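Local structure of odorant binding protein ASP5 (Apis mellifera, 3R72) at residues 66-71 and 86-91. The protein probably carries small hydrophobic odorant molecules in the bee antenna, as a helical odorant-binding protein of the PBP/GOBP family. Residues are numbered along the deposited sequence; the frame is centred on the assembly and turned at random. Where two conformers were deposited one is given.
Sequences DMIVKQ and EIVAVC
Val88 of helix 81-91 reaches across to Ile68 and Val69 of helix 65-75 with both of its methyl groups. From the N-terminal side, Ile87 packs on His111 and Gln114 of helix 100-114. Next comes Val88, whose CB is directed at helix 65-75; both of its methyls touch Ile68, and CG1 also reaches Val69. Val88 CG2 meets Ile68 CG2 at 3.6 Å, the closest approach between the two segments. Val88 CG1 lies 4.1 Å from Ile68 CG2. Val88 CG1 is also 4.2 Å from Val69 CG2. The branch methyl of Ile68 therefore touches both prongs of the valine. It is placed there by a chi1 of -71°, which sets CG2 anti to the backbone N. Val69 joins from the flank, through CG2 alone. The interface is small, 105 Å² summed over both sides, and purely apolar: no hydrogen bond crosses it. The CA atoms of Val69 and Val88 are 7.5 Å apart, close enough for these short branched side chains to bridge the helices. Further along, Cys91 ends helix 81-91 and forms a disulfide with Cys110, which ties this helix to helix 100-114. Ile68 also packs on Tyr107 of helix 100-114 and lines the pocket of a bound N-butyl-benzenesulfonamide. Val88 thus backs a pocket residue, in the helix-to-helix packing around the ligand pocket of the disulfide-linked, all-helical insect odorant-binding protein fold.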
loop_
_atom_site.group_PDB
_atom_site.type_symbol
_atom_site.label_atom_id
_atom_site.label_comp_id
_atom_site.label_asym_id
_atom_site.label_seq_id
_atom_site.Cartn_x
_atom_site.Cartn_y
_atom_site.Cartn_z
ATOM N N ASP A 66 -12.857 -1.973 4.740
ATOM C CA ASP A 66 -13.111 -1.318 6.028
ATOM C C ASP A 66 -11.780 -1.016 6.738
ATOM O O ASP A 66 -11.611 0.062 7.305
ATOM C CB ASP A 66 -13.993 -2.184 6.951
ATOM C CG ASP A 66 -15.452 -2.279 6.513
ATOM O OD1 ASP A 66 -15.883 -1.608 5.546
ATOM O OD2 ASP A 66 -16.176 -3.047 7.177
ATOM N N MET A 67 -10.845 -1.956 6.683
ATOM C CA MET A 67 -9.554 -1.750 7.325
ATOM C C MET A 67 -8.671 -0.769 6.555
ATOM O O MET A 67 -7.915 -0.029 7.165
ATOM C CB MET A 67 -8.832 -3.078 7.526
ATOM C CG MET A 67 -7.539 -2.910 8.281
ATOM S SD MET A 67 -7.757 -2.263 9.965
ATOM C CE MET A 67 -8.150 -3.785 10.828
ATOM N N ILE A 68 -8.782 -0.732 5.227
ATOM C CA ILE A 68 -8.080 0.288 4.447
ATOM C C ILE A 68 -8.522 1.680 4.912
ATOM O O ILE A 68 -7.680 2.554 5.146
ATOM C CB ILE A 68 -8.289 0.079 2.935
ATOM C CG1 ILE A 68 -7.501 -1.158 2.497
ATOM C CG2 ILE A 68 -7.853 1.296 2.144
ATOM C CD1 ILE A 68 -7.805 -1.679 1.117
ATOM N N VAL A 69 -9.828 1.882 5.069
ATOM C CA VAL A 69 -10.320 3.181 5.530
ATOM C C VAL A 69 -9.871 3.475 6.970
ATOM O O VAL A 69 -9.428 4.579 7.268
ATOM C CB VAL A 69 -11.854 3.302 5.343
ATOM C CG1 VAL A 69 -12.392 4.561 6.003
ATOM C CG2 VAL A 69 -12.192 3.275 3.844
ATOM N N LYS A 70 -9.943 2.491 7.855
ATOM C CA LYS A 70 -9.459 2.683 9.216
ATOM C C LYS A 70 -7.981 3.034 9.246
ATOM O O LYS A 70 -7.576 3.919 10.004
ATOM C CB LYS A 70 -9.720 1.443 10.067
ATOM C CG LYS A 70 -11.159 1.336 10.563
ATOM C CD LYS A 70 -11.296 0.382 11.760
ATOM C CE LYS A 70 -11.821 -0.999 11.394
ATOM N NZ LYS A 70 -11.227 -1.616 10.199
ATOM N N GLN A 71 -7.168 2.362 8.435
ATOM C CA GLN A 71 -5.734 2.639 8.412
ATOM C C GLN A 71 -5.454 4.040 7.911
ATOM O O GLN A 71 -4.602 4.738 8.464
ATOM C CB GLN A 71 -4.976 1.604 7.585
ATOM C CG GLN A 71 -4.897 0.235 8.247
ATOM C CD GLN A 71 -3.919 0.170 9.423
ATOM O OE1 GLN A 71 -3.316 1.156 9.813
ATOM N NE2 GLN A 71 -3.693 -1.031 9.925
ATOM N N GLU A 86 -11.541 9.404 -0.877
ATOM C CA GLU A 86 -11.965 9.491 -2.267
ATOM C C GLU A 86 -11.118 8.609 -3.170
ATOM O O GLU A 86 -11.641 8.040 -4.127
ATOM C CB GLU A 86 -11.970 10.944 -2.731
ATOM C CG GLU A 86 -13.043 11.753 -2.048
ATOM C CD GLU A 86 -13.078 13.181 -2.506
ATOM O OE1 GLU A 86 -14.071 13.548 -3.116
ATOM O OE2 GLU A 86 -12.144 13.954 -2.230
ATOM N N ILE A 87 -9.836 8.461 -2.860
ATOM C CA ILE A 87 -8.994 7.536 -3.620
ATOM C C ILE A 87 -9.439 6.093 -3.402
ATOM O O ILE A 87 -9.591 5.333 -4.359
ATOM C CB ILE A 87 -7.504 7.712 -3.278
ATOM C CG1 ILE A 87 -7.001 9.083 -3.740
ATOM C CG2 ILE A 87 -6.673 6.587 -3.915
ATOM C CD1 ILE A 87 -5.576 9.409 -3.295
ATOM N N VAL A 88 -9.685 5.715 -2.155
ATOM C CA VAL A 88 -10.193 4.370 -1.865
ATOM C C VAL A 88 -11.540 4.145 -2.550
ATOM O O VAL A 88 -11.801 3.077 -3.121
ATOM C CB VAL A 88 -10.314 4.128 -0.350
ATOM C CG1 VAL A 88 -10.926 2.754 -0.080
ATOM C CG2 VAL A 88 -8.922 4.245 0.303
ATOM N N ALA A 89 -12.389 5.169 -2.527
ATOM C CA ALA A 89 -13.703 5.043 -3.146
ATOM C C ALA A 89 -13.612 4.720 -4.640
ATOM O O ALA A 89 -14.418 3.950 -5.159
ATOM C CB ALA A 89 -14.497 6.313 -2.952
ATOM N N VAL A 90 -12.632 5.299 -5.323
ATOM C CA VAL A 90 -12.386 4.952 -6.723
ATOM C C VAL A 90 -11.772 3.557 -6.846
ATOM O O VAL A 90 -12.270 2.693 -7.568
ATOM C CB VAL A 90 -11.468 6.005 -7.393
ATOM C CG1 VAL A 90 -11.019 5.542 -8.781
ATOM C CG2 VAL A 90 -12.205 7.351 -7.494
ATOM N N CYS A 91 -10.673 3.329 -6.146
ATOM C CA CYS A 91 -9.904 2.111 -6.364
ATOM C C CYS A 91 -10.621 0.850 -5.917
ATOM O O CYS A 91 -10.369 -0.218 -6.472
ATOM C CB CYS A 91 -8.521 2.233 -5.733
ATOM S SG CYS A 91 -7.531 3.505 -6.593
#